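PDB 2XC8: GENE 22 product from Bacillus phage spp1, which is of unknown function but has a fold resembling a domain of the receptor-binding protein of lactococcal phage p2. Local coordinates for residues A9-T14 with L62-Q67. Residues are numbered along the deposited sequence; the frame is centred on the assembly and turned at random.
Sequences AVWYLT and LHMNVQ
Trp11, at the start of strand 11-13, meets the selenomethionine Met64 through CZ3 and CH2 of its six-membered ring: CZ3 lies 3.5 Å from Met64 CE and CH2 lies 3.6 Å from the same methyl. The two side chains run at about a right angle, and the methyl arrives obliquely to the indole. Met64 starts out extended, with CG anti to the backbone N, and is then bent by its rotation about CG-SE (chi3 -63°), which turns CE toward the tryptophan. Leu31 and Phe39 touch both partners, while Arg93 and Lys33 also pack on the indole. At Leu13 the next apolar pair forms, tip to tip with Leu62: CD2 of Leu62 sits 4.2 Å from both CD1 and CD2 of Leu13, an ordinary van der Waals contact. Val41 and Met96 adjoin both leucines. The backbones stay well apart, with 9.9 Å between the CA atoms of Leu13 and Leu62, and the short segments 11-13 and 62-64 point 124° apart. Strands from two different sheets, the antiparallel one containing 11-13 and the mixed one containing 56-64, thus meet through side chains, as is typical where two sheets pack face to face, consistent with a beta-sandwich-like core.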
# COMPACT_ATOMS: atom_id res chain seq x y z
N ALA B 9 10.25 -3.43 -12.09
CA ALA B 9 11.55 -2.83 -12.41
C ALA B 9 12.70 -3.76 -12.05
O ALA B 9 12.54 -4.69 -11.25
CB ALA B 9 11.70 -1.49 -11.70
N VAL B 10 13.86 -3.51 -12.66
CA VAL B 10 15.09 -4.25 -12.35
C VAL B 10 15.47 -4.01 -10.89
O VAL B 10 15.74 -4.95 -10.14
CB VAL B 10 16.25 -3.85 -13.30
CG1 VAL B 10 17.53 -4.61 -12.95
CG2 VAL B 10 15.87 -4.09 -14.76
N TRP B 11 15.49 -2.73 -10.50
CA TRP B 11 15.70 -2.34 -9.12
C TRP B 11 14.36 -2.28 -8.39
O TRP B 11 13.49 -1.48 -8.74
CB TRP B 11 16.39 -0.97 -9.04
CG TRP B 11 17.82 -0.98 -9.46
CD1 TRP B 11 18.31 -0.79 -10.72
CD2 TRP B 11 18.96 -1.18 -8.61
NE1 TRP B 11 19.68 -0.86 -10.72
CE2 TRP B 11 20.11 -1.10 -9.44
CE3 TRP B 11 19.13 -1.42 -7.24
CZ2 TRP B 11 21.41 -1.24 -8.93
CZ3 TRP B 11 20.42 -1.57 -6.74
CH2 TRP B 11 21.54 -1.48 -7.59
N TYR B 12 14.20 -3.14 -7.39
CA TYR B 12 12.97 -3.17 -6.60
C TYR B 12 13.23 -3.27 -5.10
O TYR B 12 14.25 -3.81 -4.66
CB TYR B 12 12.02 -4.28 -7.09
CG TYR B 12 12.53 -5.70 -6.95
CD1 TYR B 12 12.19 -6.48 -5.85
CD2 TYR B 12 13.33 -6.27 -7.95
CE1 TYR B 12 12.64 -7.79 -5.73
CE2 TYR B 12 13.79 -7.57 -7.84
CZ TYR B 12 13.44 -8.33 -6.73
OH TYR B 12 13.89 -9.63 -6.61
N LEU B 13 12.28 -2.75 -4.32
CA LEU B 13 12.40 -2.66 -2.87
C LEU B 13 11.28 -3.45 -2.19
O LEU B 13 10.10 -3.25 -2.48
CB LEU B 13 12.36 -1.18 -2.45
CG LEU B 13 12.56 -0.80 -0.98
CD1 LEU B 13 13.97 -1.12 -0.50
CD2 LEU B 13 12.24 0.67 -0.77
N THR B 14 11.67 -4.34 -1.28
CA THR B 14 10.71 -5.20 -0.57
C THR B 14 10.18 -4.54 0.71
O THR B 14 9.32 -5.12 1.40
CB THR B 14 11.32 -6.58 -0.23
OG1 THR B 14 12.48 -6.42 0.58
CG2 THR B 14 11.68 -7.34 -1.51
N LEU B 62 15.97 7.29 -2.11
CA LEU B 62 16.78 6.12 -1.80
C LEU B 62 18.01 6.13 -2.70
O LEU B 62 17.89 5.98 -3.92
CB LEU B 62 15.98 4.83 -1.96
CG LEU B 62 16.62 3.52 -1.46
CD1 LEU B 62 16.68 3.47 0.06
CD2 LEU B 62 15.87 2.31 -2.00
N HIS B 63 19.18 6.33 -2.10
CA HIS B 63 20.43 6.45 -2.84
C HIS B 63 21.50 5.52 -2.29
O HIS B 63 21.43 5.09 -1.14
CB HIS B 63 20.91 7.90 -2.84
CG HIS B 63 20.89 8.54 -1.49
ND1 HIS B 63 21.94 8.41 -0.59
CD2 HIS B 63 19.95 9.29 -0.87
CE1 HIS B 63 21.64 9.07 0.51
NE2 HIS B 63 20.44 9.60 0.37
N MSE B 64 22.50 5.23 -3.12
CA MSE B 64 23.56 4.30 -2.76
C MSE B 64 24.97 4.84 -3.03
O MSE B 64 25.21 5.48 -4.05
CB MSE B 64 23.40 2.99 -3.53
CG MSE B 64 24.39 1.89 -3.15
SE MSE B 64 24.49 0.47 -4.48
CE MSE B 64 22.65 -0.17 -4.37
N ASN B 65 25.88 4.58 -2.09
CA ASN B 65 27.27 4.96 -2.30
C ASN B 65 27.80 3.76 -3.09
O ASN B 65 27.86 2.65 -2.56
CB ASN B 65 28.01 5.12 -0.97
CG ASN B 65 29.50 5.42 -1.15
OD1 ASN B 65 30.23 4.68 -1.82
ND2 ASN B 65 29.96 6.50 -0.52
N VAL B 66 28.16 3.99 -4.35
CA VAL B 66 28.54 2.89 -5.25
C VAL B 66 29.82 2.14 -4.86
O VAL B 66 30.00 0.98 -5.23
CB VAL B 66 28.62 3.34 -6.74
CG1 VAL B 66 27.23 3.69 -7.27
CG2 VAL B 66 29.59 4.52 -6.92
N GLN B 67 30.69 2.80 -4.10
CA GLN B 67 31.93 2.18 -3.64
C GLN B 67 31.78 1.38 -2.34
O GLN B 67 32.34 0.29 -2.22
CB GLN B 67 33.06 3.21 -3.53
CG GLN B 67 33.75 3.48 -4.86
CD GLN B 67 34.77 4.61 -4.80
OE1 GLN B 67 35.34 4.90 -3.74
NE2 GLN B 67 35.02 5.24 -5.94